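Local coordinates for protein truncated hemoglobin from geobacillus stearothermophilus (Geobacillus stearothermophilus, PDB 2BKM) that binds oxygen at a haem iron as a truncated haemoglobin, and probably serves in oxygen storage or transport, at residues Thr53-Gly58 with His111-Thr116. Sequence-based numbering, arbitrary orientation. Where two conformers were deposited one is given.
With HEM (protoporphyrin IX containing Fe), chain D.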
loop_
_atom_site.group_PDB
_atom_site.type_symbol
_atom_site.label_atom_id
_atom_site.label_comp_id
_atom_site.label_asym_id
_atom_site.label_seq_id
_atom_site.Cartn_x
_atom_site.Cartn_y
_atom_site.Cartn_z
ATOM N N THR A 53 -3.877 -3.363 -7.642
ATOM C CA THR A 53 -4.738 -3.479 -8.817
ATOM C C THR A 53 -6.042 -4.172 -8.440
ATOM O O THR A 53 -7.129 -3.680 -8.699
ATOM C CB THR A 53 -3.972 -4.263 -9.917
ATOM O OG1 THR A 53 -2.862 -3.461 -10.340
ATOM C CG2 THR A 53 -4.925 -4.560 -11.087
ATOM N N GLN A 54 -5.916 -5.313 -7.785
ATOM C CA GLN A 54 -7.073 -6.071 -7.375
ATOM C C GLN A 54 -7.880 -5.347 -6.310
ATOM O O GLN A 54 -9.084 -5.308 -6.368
ATOM C CB GLN A 54 -6.535 -7.426 -6.914
ATOM C CG GLN A 54 -7.461 -8.372 -6.250
ATOM C CD GLN A 54 -6.737 -9.664 -5.980
ATOM O OE1 GLN A 54 -5.893 -10.093 -6.764
ATOM N NE2 GLN A 54 -7.060 -10.294 -4.863
ATOM N N TYR A 55 -7.179 -4.763 -5.347
ATOM C CA TYR A 55 -7.804 -4.061 -4.258
ATOM C C TYR A 55 -8.663 -2.925 -4.745
ATOM O O TYR A 55 -9.689 -2.632 -4.140
ATOM C CB TYR A 55 -6.665 -3.478 -3.470
ATOM C CG TYR A 55 -6.931 -2.705 -2.212
ATOM C CD1 TYR A 55 -6.821 -1.313 -2.199
ATOM C CD2 TYR A 55 -7.198 -3.362 -1.031
ATOM C CE1 TYR A 55 -6.917 -0.610 -1.048
ATOM C CE2 TYR A 55 -7.295 -2.654 0.164
ATOM C CZ TYR A 55 -7.156 -1.275 0.131
ATOM O OH TYR A 55 -7.246 -0.583 1.303
ATOM N N LEU A 56 -8.244 -2.300 -5.845
ATOM C CA LEU A 56 -8.969 -1.149 -6.375
ATOM C C LEU A 56 -10.099 -1.531 -7.295
ATOM O O LEU A 56 -10.754 -0.647 -7.850
ATOM C CB LEU A 56 -7.991 -0.242 -7.092
ATOM C CG LEU A 56 -6.994 0.601 -6.279
ATOM C CD1 LEU A 56 -5.842 0.923 -7.146
ATOM C CD2 LEU A 56 -7.658 1.881 -5.924
ATOM N N GLY A 57 -10.255 -2.834 -7.554
ATOM C CA GLY A 57 -11.345 -3.280 -8.430
ATOM C C GLY A 57 -10.855 -3.593 -9.833
ATOM O O GLY A 57 -11.653 -3.829 -10.749
ATOM N N GLY A 58 -9.549 -3.572 -10.041
ATOM C CA GLY A 58 -8.986 -3.988 -11.316
ATOM C C GLY A 58 -8.920 -5.507 -11.362
ATOM O O GLY A 58 -9.453 -6.205 -10.477
ATOM N N HIS A 111 -8.127 6.475 1.954
ATOM C CA HIS A 111 -8.906 6.081 3.128
ATOM C C HIS A 111 -9.061 4.584 3.197
ATOM O O HIS A 111 -9.053 4.030 4.290
ATOM C CB HIS A 111 -10.251 6.782 3.117
ATOM C CG HIS A 111 -10.105 8.233 3.341
ATOM N ND1 HIS A 111 -11.016 9.149 2.854
ATOM C CD2 HIS A 111 -9.132 8.952 3.958
ATOM C CE1 HIS A 111 -10.612 10.369 3.174
ATOM N NE2 HIS A 111 -9.485 10.282 3.871
ATOM N N ARG A 112 -9.169 3.918 2.063
ATOM C CA ARG A 112 -9.224 2.446 2.120
ATOM C C ARG A 112 -7.921 1.959 2.713
ATOM O O ARG A 112 -7.937 1.079 3.548
ATOM C CB ARG A 112 -9.409 1.874 0.728
ATOM C CG ARG A 112 -10.796 2.134 0.196
ATOM C CD ARG A 112 -11.133 1.315 -1.000
ATOM N NE ARG A 112 -10.944 -0.110 -0.767
ATOM C CZ ARG A 112 -10.860 -0.992 -1.754
ATOM N NH1 ARG A 112 -11.017 -0.598 -3.031
ATOM N NH2 ARG A 112 -10.628 -2.259 -1.471
ATOM N N LEU A 113 -6.812 2.572 2.286
ATOM C CA LEU A 113 -5.515 2.129 2.804
ATOM C C LEU A 113 -5.365 2.423 4.284
ATOM O O LEU A 113 -4.726 1.644 4.999
ATOM C CB LEU A 113 -4.407 2.807 2.029
ATOM C CG LEU A 113 -4.294 2.417 0.556
ATOM C CD1 LEU A 113 -3.219 3.262 -0.048
ATOM C CD2 LEU A 113 -3.991 0.940 0.392
ATOM N N VAL A 114 -5.927 3.531 4.768
ATOM C CA VAL A 114 -5.893 3.832 6.217
ATOM C C VAL A 114 -6.596 2.716 6.942
ATOM O O VAL A 114 -6.081 2.242 7.958
ATOM C CB VAL A 114 -6.596 5.181 6.501
ATOM C CG1 VAL A 114 -6.770 5.384 7.963
ATOM C CG2 VAL A 114 -5.804 6.333 5.844
ATOM N N LEU A 115 -7.736 2.265 6.437
ATOM C CA LEU A 115 -8.453 1.180 7.109
ATOM C C LEU A 115 -7.662 -0.125 7.046
ATOM O O LEU A 115 -7.541 -0.845 8.043
ATOM C CB LEU A 115 -9.854 1.018 6.524
ATOM C CG LEU A 115 -10.794 2.212 6.714
ATOM C CD1 LEU A 115 -11.353 2.124 8.161
ATOM C CD2 LEU A 115 -10.216 3.553 6.514
ATOM N N THR A 116 -7.115 -0.447 5.886
ATOM C CA THR A 116 -6.337 -1.705 5.757
ATOM C C THR A 116 -5.133 -1.633 6.672
ATOM O O THR A 116 -4.832 -2.589 7.384
ATOM C CB THR A 116 -5.955 -1.928 4.307
ATOM O OG1 THR A 116 -7.188 -1.966 3.563
ATOM C CG2 THR A 116 -5.201 -3.273 4.173
HETATM C CHA HEM D . 3.984 -7.533 2.551
HETATM C CHB HEM D . 4.993 -4.343 6.012
HETATM C CHC HEM D . 0.583 -2.430 5.389
HETATM C CHD HEM D . 0.091 -4.932 1.321
HETATM C C1A HEM D . 4.616 -6.790 3.507
HETATM C C2A HEM D . 5.953 -7.077 3.982
HETATM C C3A HEM D . 6.228 -6.193 4.939
HETATM C C4A HEM D . 5.081 -5.338 5.097
HETATM C CMA HEM D . 7.545 -6.090 5.731
HETATM C CAA HEM D . 6.875 -8.182 3.440
HETATM C CBA HEM D . 7.343 -7.801 2.049
HETATM C CGA HEM D . 7.961 -8.954 1.281
HETATM O O1A HEM D . 8.175 -10.080 1.839
HETATM O O2A HEM D . 8.222 -8.776 0.063
HETATM C C1B HEM D . 3.865 -3.592 6.164
HETATM C C2B HEM D . 3.659 -2.601 7.201
HETATM C C3B HEM D . 2.436 -2.107 7.039
HETATM C C4B HEM D . 1.802 -2.723 5.899
HETATM C CMB HEM D . 4.686 -2.175 8.271
HETATM C CAB HEM D . 1.809 -1.027 7.906
HETATM C CBB HEM D . 0.494 -0.976 8.156
HETATM C C1C HEM D . 0.095 -2.873 4.178
HETATM C C2C HEM D . -1.055 -2.342 3.486
HETATM C C3C HEM D . -1.157 -3.071 2.367
HETATM C C4C HEM D . -0.089 -4.038 2.328
HETATM C CMC HEM D . -1.970 -1.173 3.957
HETATM C CAC HEM D . -2.160 -2.938 1.210
HETATM C CBC HEM D . -3.223 -2.146 1.201
HETATM C C1D HEM D . 1.069 -5.876 1.310
HETATM C C2D HEM D . 1.150 -6.925 0.325
HETATM C C3D HEM D . 2.338 -7.726 0.720
HETATM C C4D HEM D . 2.844 -7.119 1.925
HETATM C CMD HEM D . 0.229 -7.130 -0.886
HETATM C CAD HEM D . 2.873 -8.952 0.005
HETATM C CBD HEM D . 2.349 -10.213 0.703
HETATM C CGD HEM D . 3.037 -11.383 0.040
HETATM O O1D HEM D . 4.228 -11.695 0.374
HETATM O O2D HEM D . 2.391 -11.952 -0.882
HETATM N NA HEM D . 4.118 -5.721 4.221
HETATM N NB HEM D . 2.710 -3.628 5.409
HETATM N NC HEM D . 0.671 -3.880 3.441
HETATM N ND HEM D . 2.090 -6.022 2.230
HETATM FE FE HEM D . 2.384 -4.827 3.833
#
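With CG swung anti to the backbone N (chi1 -178°), Y55 lays its ring out toward R112 and T116, while a bend at chi3 (54°) turns the guanidinium of R112 back over that ring. The two side chains run past each other in opposite directions and join the C-terminal end of helix 42-55 to helix 104-120 within the truncated globin fold, beside the haem. The stack is nearly flat: the planes differ by 20°, and CZ of R112 stands 4.0 Å from the ring centroid of Y55, almost on the ring normal, a cation-pi contact with NH2 above the middle of the face. The same guanidinium reaches the main chain. R112 NH1 donates to Y55 O at 2.7 Å, tilted from the carbonyl plane, and NH2 adds a weak bond to that oxygen, so the carbonyl at the helix end takes one bent bond and one weak one from the same guanidinium. Just beyond it, G57 takes positive phi in a Schellman motif, with G57 N bonded to Q54 O and G58 N to T53 O. The opposite face of the Y55 ring looks onto the haem, whose vinyl carbon CBC lies offset toward the rim. L113 touches both from the side: its CD2 lies 3.6 Å from Y55 CE1, oblique to the ring, and 3.3 Å from HEM CBC; its other neighbours include W88 and M92 of helix 82-98. A leucine in place of Y55 would probably leave the R112 guanidinium without its aromatic platform and T116 OG1 without its phenol partner. T116 splits its two branches between tyrosine and haem: CG2 packs 3.7 Å from HEM CBC, whereas OG1 meets the ring edge in plane and shares a 2.7 Å hydrogen bond with Y55 OH.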